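PDB 1E6Y: methyl-coenzyme M reductase subunit beta from Methanosarcina barkeri, which forms part of the methyl-coenzyme M reductase complex, which uses coenzyme B to release methane from methyl-coenzyme M with the nickel cofactor F430. Local coordinates for residues T3-D8 / E15-I20; L188-A193 / V371-H376; V305-A310 / Y330-L335. One frame throughout, in Å; residues are numbered along the deposited sequence.

In the fold
The three contacts lie apart in the chain, and no two of them touch. Contact 1 closes the N-terminal hairpin, its centre about 22 Å from the centre of the chain. Contact 2 lies deep in the subunit and is the one next to a ligand. Its His376 lines the coenzyme B pocket, and the side chain of Phe372 is about 6 Å from the bound coenzyme. Contact 3 packs two successive helices whose residues fall between the two segments of contact 2 in sequence. The centres of contacts 2 and 3 are about 21 Å apart, and their nearest atoms about 11 Å. Contact 1 comes nearer to contact 3, about 9 Å between nearest atoms, than to contact 2, about 16 Å.

Contact 1 (T3-D8 / E15-I20); sequences TVDIYD and ESNVDI
Asp5 OD1 is gripped by two donors. Asn17 N meets Asp5 OD1 at 2.9 Å, nearly along the C-O axis of the carboxylate and with a fairly straight N-H (166°). Water 2 donates to the same Asp5 OD1 and also to Asn17 OD1. The carboxylate reaches over the corner of the other strand because Asp5 CG stands beside its own backbone N (chi1 -62°). Asn17 OD1 takes a second proton from water 1, at 2.6 Å. Water 1 also lies 2.8 Å from Thr3 OG1, so two waters tie the Asn17 amide to side chains of strand 3-7.

The backbones pair antiparallel. Val18 N reaches Val4 O at 2.7 Å, and Val4 N returns a bond to Val18 O. Ile6 N binds Glu15 O at 2.8 Å. Between these pairs the register slips by one. Asn17 and Val18 both face Val4, a G1 beta bulge, and Asn17 takes the left-handed backbone shape (phi 54°).

Val4, Ile6 and Val18 share a face. The side chains of Ile6 and Val18 cross at about a right angle, Ile6 CG1 lying 3.9 Å from Val18 CG2. Val4 CG1 meets Ile20 CG2 at 4.0 Å. Helix 228-241 packs against Val4 and Ile20. The hairpin is thus two-sided: its buried face is held by apolar contact, while the bulge is fixed by a carboxylate and bound water.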
loop_
_atom_site.group_PDB
_atom_site.type_symbol
_atom_site.label_atom_id
_atom_site.label_comp_id
_atom_site.label_asym_id
_atom_site.label_seq_id
_atom_site.Cartn_x
_atom_site.Cartn_y
_atom_site.Cartn_z
ATOM N N THR E 3 3.001 0.784 45.213
ATOM C CA THR E 3 4.451 0.888 45.227
ATOM C C THR E 3 5.089 -0.484 45.063
ATOM O O THR E 3 4.482 -1.509 45.378
ATOM C CB THR E 3 4.960 1.507 46.537
ATOM O OG1 THR E 3 4.469 0.744 47.645
ATOM C CG2 THR E 3 4.494 2.946 46.665
ATOM N N VAL E 4 6.311 -0.492 44.549
ATOM C CA VAL E 4 7.094 -1.710 44.410
ATOM C C VAL E 4 8.531 -1.403 44.814
ATOM O O VAL E 4 8.925 -0.237 44.886
ATOM C CB VAL E 4 7.093 -2.216 42.946
ATOM C CG1 VAL E 4 5.685 -2.614 42.521
ATOM C CG2 VAL E 4 7.642 -1.137 42.013
ATOM N N ASP E 5 9.303 -2.447 45.103
ATOM C CA ASP E 5 10.748 -2.314 45.224
ATOM C C ASP E 5 11.373 -2.780 43.915
ATOM O O ASP E 5 11.009 -3.832 43.393
ATOM C CB ASP E 5 11.276 -3.172 46.377
ATOM C CG ASP E 5 10.718 -2.754 47.732
ATOM O OD1 ASP E 5 10.197 -1.627 47.870
ATOM O OD2 ASP E 5 10.829 -3.558 48.678
ATOM N N ILE E 6 12.277 -1.979 43.363
ATOM C CA ILE E 6 12.933 -2.330 42.105
ATOM C C ILE E 6 14.239 -3.075 42.369
ATOM O O ILE E 6 15.084 -2.612 43.136
ATOM C CB ILE E 6 13.228 -1.068 41.246
ATOM C CG1 ILE E 6 11.920 -0.350 40.895
ATOM C CG2 ILE E 6 13.990 -1.451 39.983
ATOM C CD1 ILE E 6 10.928 -1.199 40.122
ATOM N N TYR E 7 14.362 -4.261 41.778
ATOM C CA TYR E 7 15.576 -5.072 41.866
ATOM C C TYR E 7 16.215 -5.187 40.484
ATOM O O TYR E 7 15.505 -5.257 39.477
ATOM C CB TYR E 7 15.241 -6.477 42.378
ATOM C CG TYR E 7 14.916 -6.551 43.854
ATOM C CD1 TYR E 7 13.711 -6.045 44.351
ATOM C CD2 TYR E 7 15.792 -7.163 44.750
ATOM C CE1 TYR E 7 13.392 -6.146 45.698
ATOM C CE2 TYR E 7 15.482 -7.270 46.098
ATOM C CZ TYR E 7 14.283 -6.757 46.565
ATOM O OH TYR E 7 13.984 -6.836 47.904
ATOM N N ASP E 8 17.546 -5.250 40.433
ATOM C CA ASP E 8 18.228 -5.383 39.148
ATOM C C ASP E 8 18.216 -6.808 38.603
ATOM O O ASP E 8 17.612 -7.708 39.189
ATOM C CB ASP E 8 19.671 -4.833 39.216
ATOM C CG ASP E 8 20.594 -5.630 40.149
ATOM O OD1 ASP E 8 21.688 -5.117 40.451
ATOM O OD2 ASP E 8 20.270 -6.769 40.545
ATOM N N GLU E 15 16.069 0.234 44.526
ATOM C CA GLU E 15 15.290 1.299 45.143
ATOM C C GLU E 15 14.008 0.731 45.738
ATOM O O GLU E 15 13.336 -0.089 45.116
ATOM C CB GLU E 15 14.948 2.370 44.105
ATOM C CG GLU E 15 14.415 3.662 44.706
ATOM C CD GLU E 15 13.892 4.638 43.661
ATOM O OE1 GLU E 15 14.236 4.502 42.466
ATOM O OE2 GLU E 15 13.130 5.551 44.042
ATOM N N SER E 16 13.661 1.190 46.935
ATOM C CA SER E 16 12.453 0.730 47.610
ATOM C C SER E 16 11.325 1.739 47.468
ATOM O O SER E 16 11.564 2.913 47.188
ATOM C CB SER E 16 12.735 0.490 49.091
ATOM O OG SER E 16 13.734 -0.499 49.261
ATOM N N ASN E 17 10.096 1.272 47.667
ATOM C CA ASN E 17 8.924 2.138 47.745
ATOM C C ASN E 17 8.796 3.059 46.537
ATOM O O ASN E 17 8.621 4.271 46.677
ATOM C CB ASN E 17 8.963 2.955 49.040
ATOM C CG ASN E 17 9.013 2.078 50.273
ATOM O OD1 ASN E 17 8.153 1.225 50.469
ATOM N ND2 ASN E 17 10.058 2.236 51.075
ATOM N N VAL E 18 8.942 2.470 45.354
ATOM C CA VAL E 18 8.755 3.185 44.096
ATOM C C VAL E 18 7.288 3.128 43.677
ATOM O O VAL E 18 6.725 2.045 43.481
ATOM C CB VAL E 18 9.632 2.574 42.974
ATOM C CG1 VAL E 18 9.430 3.335 41.671
ATOM C CG2 VAL E 18 11.099 2.605 43.380
ATOM N N ASP E 19 6.659 4.296 43.585
ATOM C CA ASP E 19 5.288 4.393 43.103
ATOM C C ASP E 19 5.279 4.032 41.622
ATOM O O ASP E 19 6.066 4.574 40.847
ATOM C CB ASP E 19 4.768 5.819 43.296
ATOM C CG ASP E 19 3.260 5.918 43.165
ATOM O OD1 ASP E 19 2.730 5.620 42.078
ATOM O OD2 ASP E 19 2.606 6.328 44.144
ATOM N N ILE E 20 4.381 3.135 41.227
ATOM C CA ILE E 20 4.348 2.671 39.842
ATOM C C ILE E 20 4.005 3.789 38.855
ATOM O O ILE E 20 4.399 3.734 37.691
ATOM C CB ILE E 20 3.365 1.487 39.649
ATOM C CG1 ILE E 20 1.930 1.924 39.935
ATOM C CG2 ILE E 20 3.766 0.327 40.550
ATOM C CD1 ILE E 20 0.899 0.906 39.513
HETATM O O HOH W 1 5.602 1.502 50.058
HETATM O O HOH W 2 9.280 -1.417 50.549
#

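Contact 2 (L188-A193 / V371-H376); sequences LRNIMA and VFNGNH
Ala193 N, at the start of helix 193-199, donates to Phe372 O at 2.9 Å and so joins two loops just ahead of the type I turn from Asn373 to His376. The side chains pack around that turn. Gly374 O sits 3.4 Å above the plane of the Arg189 guanidinium, over its centre. The Arg189 chain bends at its third torsion (chi3 69°) to bring the group there. Arg189 NH1 makes a salt bridge with Glu215 and a hydrogen bond to Ser382 O. An alanine in place of Arg189 would probably leave Glu215 without its charged mate and strip the cover from the Gly374 carbonyl. Gly374 itself has little room for a side chain, since a beta carbon there would clash with Arg189 NE.

Asn373 points at the other loop, Asn373 CB lying 3.2 Å from Ile191 O. Its OD1 receives a weak bond from Asn375 N, at the head of the type I turn. Asn375 CB rests on Asn190 CB at 3.7 Å, while Asn375 OD1 and ND2 are held by Glu182 N and Asn180 O. Water 3 accepts from Gly374 N at 2.9 Å and lies 2.7 Å from Ile191 O. At the far end Met192 CE covers Val371 CA at 3.5 Å.

Phe372 turns away from segment 188-193. Phe372 CD2 sits over the centre of the His376 ring, 3.7 Å above its plane. His376 lines the coenzyme B pocket and touches the coenzyme, and Phe372 and the packed loops behind it are consistent with a second-shell role.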
loop_
_atom_site.group_PDB
_atom_site.type_symbol
_atom_site.label_atom_id
_atom_site.label_comp_id
_atom_site.label_asym_id
_atom_site.label_seq_id
_atom_site.Cartn_x
_atom_site.Cartn_y
_atom_site.Cartn_z
ATOM N N LEU E 188 7.275 3.042 18.469
ATOM C CA LEU E 188 8.181 2.455 19.457
ATOM C C LEU E 188 7.968 0.949 19.603
ATOM O O LEU E 188 8.753 0.264 20.261
ATOM C CB LEU E 188 8.012 3.144 20.817
ATOM C CG LEU E 188 8.328 4.643 20.843
ATOM C CD1 LEU E 188 8.002 5.232 22.207
ATOM C CD2 LEU E 188 9.792 4.862 20.493
ATOM N N ARG E 189 6.905 0.435 18.988
ATOM C CA ARG E 189 6.684 -1.010 18.950
ATOM C C ARG E 189 7.350 -1.664 17.764
ATOM O O ARG E 189 7.526 -2.886 17.752
ATOM C CB ARG E 189 5.184 -1.294 18.976
ATOM C CG ARG E 189 4.477 -0.635 20.154
ATOM C CD ARG E 189 3.098 -1.217 20.417
ATOM N NE ARG E 189 3.232 -2.597 20.916
ATOM C CZ ARG E 189 2.129 -3.356 21.066
ATOM N NH1 ARG E 189 2.350 -4.579 21.546
ATOM N NH2 ARG E 189 0.942 -2.880 20.756
ATOM N N ASN E 190 7.796 -0.875 16.792
ATOM C CA ASN E 190 8.477 -1.451 15.638
ATOM C C ASN E 190 9.989 -1.568 15.850
ATOM O O ASN E 190 10.780 -0.915 15.164
ATOM C CB ASN E 190 8.179 -0.642 14.373
ATOM C CG ASN E 190 8.364 -1.462 13.109
ATOM O OD1 ASN E 190 8.807 -2.610 13.161
ATOM N ND2 ASN E 190 7.985 -0.893 11.968
ATOM N N ILE E 191 10.378 -2.424 16.792
ATOM C CA ILE E 191 11.786 -2.680 17.088
ATOM C C ILE E 191 11.982 -4.188 17.186
ATOM O O ILE E 191 11.456 -4.824 18.099
ATOM C CB ILE E 191 12.204 -2.036 18.439
ATOM C CG1 ILE E 191 11.916 -0.532 18.419
ATOM C CG2 ILE E 191 13.682 -2.295 18.712
ATOM C CD1 ILE E 191 11.991 0.124 19.775
ATOM N N MET E 192 12.717 -4.769 16.239
ATOM C CA MET E 192 12.830 -6.222 16.186
ATOM C C MET E 192 13.577 -6.760 17.403
ATOM O O MET E 192 14.443 -6.083 17.966
ATOM C CB MET E 192 13.496 -6.679 14.876
ATOM C CG MET E 192 15.006 -6.806 14.918
ATOM S SD MET E 192 15.711 -7.135 13.283
ATOM C CE MET E 192 14.948 -8.704 12.866
ATOM N N ALA E 193 13.124 -7.912 17.887
ATOM C CA ALA E 193 13.622 -8.490 19.129
ATOM C C ALA E 193 15.140 -8.665 19.125
ATOM O O ALA E 193 15.793 -8.461 20.149
ATOM C CB ALA E 193 12.938 -9.822 19.392
ATOM N N VAL E 371 12.943 -11.963 14.689
ATOM C CA VAL E 371 12.449 -11.049 13.658
ATOM C C VAL E 371 11.161 -10.336 14.067
ATOM O O VAL E 371 10.757 -9.356 13.439
ATOM C CB VAL E 371 12.220 -11.780 12.306
ATOM C CG1 VAL E 371 13.478 -12.530 11.904
ATOM C CG2 VAL E 371 11.028 -12.725 12.402
ATOM N N PHE E 372 10.559 -10.787 15.162
ATOM C CA PHE E 372 9.279 -10.251 15.605
ATOM C C PHE E 372 9.422 -8.973 16.421
ATOM O O PHE E 372 10.508 -8.639 16.899
ATOM C CB PHE E 372 8.518 -11.309 16.404
ATOM C CG PHE E 372 8.048 -12.464 15.571
ATOM C CD1 PHE E 372 8.837 -13.599 15.426
ATOM C CD2 PHE E 372 6.841 -12.394 14.884
ATOM C CE1 PHE E 372 8.431 -14.651 14.607
ATOM C CE2 PHE E 372 6.425 -13.439 14.064
ATOM C CZ PHE E 372 7.221 -14.570 13.927
ATOM N N ASN E 373 8.318 -8.242 16.533
ATOM C CA ASN E 373 8.283 -6.980 17.261
ATOM C C ASN E 373 6.840 -6.603 17.582
ATOM O O ASN E 373 5.903 -7.254 17.116
ATOM C CB ASN E 373 8.961 -5.864 16.445
ATOM C CG ASN E 373 8.435 -5.769 15.024
ATOM O OD1 ASN E 373 7.440 -5.095 14.763
ATOM N ND2 ASN E 373 9.113 -6.435 14.094
ATOM N N GLY E 374 6.666 -5.568 18.402
ATOM C CA GLY E 374 5.336 -5.160 18.821
ATOM C C GLY E 374 4.471 -4.588 17.709
ATOM O O GLY E 374 3.268 -4.407 17.898
ATOM N N ASN E 375 5.080 -4.276 16.566
ATOM C CA ASN E 375 4.343 -3.781 15.401
ATOM C C ASN E 375 4.121 -4.877 14.352
ATOM O O ASN E 375 3.405 -4.667 13.370
ATOM C CB ASN E 375 5.089 -2.595 14.772
ATOM C CG ASN E 375 4.339 -1.987 13.594
ATOM O OD1 ASN E 375 3.295 -1.357 13.764
ATOM N ND2 ASN E 375 4.864 -2.188 12.392
ATOM N N HIS E 376 4.725 -6.044 14.566
ATOM C CA HIS E 376 4.557 -7.174 13.655
ATOM C C HIS E 376 3.105 -7.642 13.715
ATOM O O HIS E 376 2.524 -7.719 14.796
ATOM C CB HIS E 376 5.496 -8.318 14.059
ATOM C CG HIS E 376 5.802 -9.279 12.950
ATOM N ND1 HIS E 376 4.860 -10.140 12.428
ATOM C CD2 HIS E 376 6.962 -9.556 12.311
ATOM C CE1 HIS E 376 5.428 -10.907 11.515
ATOM N NE2 HIS E 376 6.704 -10.577 11.426
HETATM O O HOH W 3 9.217 -4.718 19.574
#

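Contact 3 (V305-A310 / Y330-L335); sequences VGTLAA and YFNDIL
Helices 296-318 and 323-339 follow one another in the chain and pack through Phe331 on Gly306 and Thr307. The axes of the two segments approach to 9.6 Å, with 129° between their N-to-C directions. The Phe331 ring lies against the peptide that joins Gly306 to Thr307. Gly306 C sits 3.4 Å above the Phe331 ring plane, over its centre. Thr307 N lies over the same face, shifted toward the rim. Phe331 CG is turned anti to its own backbone N (chi1 171°), which carries the ring across to the other helix.

Gly306 leaves room for the ring in this helix-helix packing. Gly306 CA is 3.4 Å from Phe331 CZ, and a beta carbon on Gly306 would clash with that same CZ. The small residue one turn later continues the surface: Ala310 CB meets Phe331 CD1 at 3.9 Å. Helix 261-274 adds Ile265 and Val268 to the packing on Phe331.

A polar bond runs beside the ring. Asn332 ND2 donates to Thr307 OG1 at 3.1 Å (153°), with the hydroxyl oxygen tilted somewhat from the amide plane. Thr307 OG1 also bonds Ala303 O in its own helix. The Asn332 amide is held further by Leu328 O at ND2 and by Cys344 N at OD1, so its rotation is well fixed in buried surroundings. Beyond the contact, Tyr330 OH bonds Thr116 OG1, and Asp333 OD2 bonds Tyr103 OH, both of the gamma subunit.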
loop_
_atom_site.group_PDB
_atom_site.type_symbol
_atom_site.label_atom_id
_atom_site.label_comp_id
_atom_site.label_asym_id
_atom_site.label_seq_id
_atom_site.Cartn_x
_atom_site.Cartn_y
_atom_site.Cartn_z
ATOM N N VAL E 305 4.412 -11.722 34.969
ATOM C CA VAL E 305 5.677 -12.166 35.547
ATOM C C VAL E 305 5.890 -13.654 35.289
ATOM O O VAL E 305 6.967 -14.065 34.861
ATOM C CB VAL E 305 5.721 -11.896 37.073
ATOM C CG1 VAL E 305 6.930 -12.578 37.704
ATOM C CG2 VAL E 305 5.783 -10.413 37.327
ATOM N N GLY E 306 4.841 -14.444 35.508
ATOM C CA GLY E 306 4.925 -15.875 35.281
ATOM C C GLY E 306 5.256 -16.231 33.845
ATOM O O GLY E 306 6.004 -17.173 33.591
ATOM N N THR E 307 4.696 -15.471 32.907
ATOM C CA THR E 307 4.943 -15.672 31.481
ATOM C C THR E 307 6.423 -15.471 31.145
ATOM O O THR E 307 7.021 -16.279 30.429
ATOM C CB THR E 307 4.084 -14.699 30.630
ATOM O OG1 THR E 307 2.694 -14.938 30.884
ATOM C CG2 THR E 307 4.361 -14.890 29.144
ATOM N N LEU E 308 7.014 -14.407 31.681
ATOM C CA LEU E 308 8.430 -14.130 31.450
ATOM C C LEU E 308 9.325 -15.088 32.237
ATOM O O LEU E 308 10.334 -15.567 31.717
ATOM C CB LEU E 308 8.760 -12.681 31.817
ATOM C CG LEU E 308 10.213 -12.234 31.612
ATOM C CD1 LEU E 308 10.655 -12.486 30.176
ATOM C CD2 LEU E 308 10.338 -10.760 31.958
ATOM N N ALA E 309 8.936 -15.394 33.471
ATOM C CA ALA E 309 9.687 -16.340 34.294
ATOM C C ALA E 309 9.753 -17.710 33.622
ATOM O O ALA E 309 10.828 -18.304 33.505
ATOM C CB ALA E 309 9.051 -16.457 35.673
ATOM N N ALA E 310 8.616 -18.151 33.085
ATOM C CA ALA E 310 8.539 -19.417 32.363
ATOM C C ALA E 310 9.408 -19.390 31.110
ATOM O O ALA E 310 10.026 -20.392 30.764
ATOM C CB ALA E 310 7.093 -19.727 31.995
ATOM N N TYR E 330 1.472 -21.913 26.573
ATOM C CA TYR E 330 1.142 -22.943 27.541
ATOM C C TYR E 330 1.238 -22.527 28.995
ATOM O O TYR E 330 0.456 -23.006 29.812
ATOM C CB TYR E 330 1.970 -24.199 27.269
ATOM C CG TYR E 330 1.487 -24.910 26.032
ATOM C CD1 TYR E 330 2.222 -24.859 24.849
ATOM C CD2 TYR E 330 0.187 -25.406 25.974
ATOM C CE1 TYR E 330 1.662 -25.258 23.637
ATOM C CE2 TYR E 330 -0.380 -25.803 24.773
ATOM C CZ TYR E 330 0.353 -25.717 23.608
ATOM O OH TYR E 330 -0.261 -25.994 22.411
ATOM N N PHE E 331 2.086 -21.549 29.305
ATOM C CA PHE E 331 2.100 -21.023 30.669
ATOM C C PHE E 331 0.717 -20.492 31.017
ATOM O O PHE E 331 0.165 -20.813 32.072
ATOM C CB PHE E 331 3.130 -19.898 30.844
ATOM C CG PHE E 331 3.011 -19.192 32.169
ATOM C CD1 PHE E 331 3.460 -19.806 33.335
ATOM C CD2 PHE E 331 2.282 -18.009 32.275
ATOM C CE1 PHE E 331 3.165 -19.266 34.591
ATOM C CE2 PHE E 331 1.981 -17.462 33.525
ATOM C CZ PHE E 331 2.421 -18.094 34.684
ATOM N N ASN E 332 0.151 -19.702 30.105
ATOM C CA ASN E 332 -1.127 -19.049 30.340
ATOM C C ASN E 332 -2.310 -19.995 30.190
ATOM O O ASN E 332 -3.255 -19.943 30.976
ATOM C CB ASN E 332 -1.276 -17.853 29.403
ATOM C CG ASN E 332 -0.424 -16.685 29.839
ATOM O OD1 ASN E 332 -0.700 -16.059 30.858
ATOM N ND2 ASN E 332 0.694 -16.479 29.154
ATOM N N ASP E 333 -2.230 -20.886 29.204
ATOM C CA ASP E 333 -3.235 -21.927 29.007
ATOM C C ASP E 333 -3.344 -22.806 30.256
ATOM O O ASP E 333 -4.426 -22.958 30.824
ATOM C CB ASP E 333 -2.856 -22.778 27.789
ATOM C CG ASP E 333 -3.984 -23.684 27.308
ATOM O OD1 ASP E 333 -5.083 -23.679 27.903
ATOM O OD2 ASP E 333 -3.765 -24.407 26.316
ATOM N N ILE E 334 -2.203 -23.308 30.719
ATOM C CA ILE E 334 -2.165 -24.203 31.874
ATOM C C ILE E 334 -2.482 -23.462 33.177
ATOM O O ILE E 334 -3.111 -24.025 34.076
ATOM C CB ILE E 334 -0.787 -24.904 32.002
ATOM C CG1 ILE E 334 -0.506 -25.739 30.753
ATOM C CG2 ILE E 334 -0.768 -25.820 33.220
ATOM C CD1 ILE E 334 0.918 -26.259 30.684
ATOM N N LEU E 335 -2.105 -22.186 33.248
ATOM C CA LEU E 335 -2.440 -21.348 34.399
ATOM C C LEU E 335 -3.950 -21.219 34.559
ATOM O O LEU E 335 -4.467 -21.287 35.677
ATOM C CB LEU E 335 -1.823 -19.952 34.252
ATOM C CG LEU E 335 -2.079 -18.961 35.392
ATOM C CD1 LEU E 335 -1.441 -19.472 36.672
ATOM C CD2 LEU E 335 -1.521 -17.595 35.026
#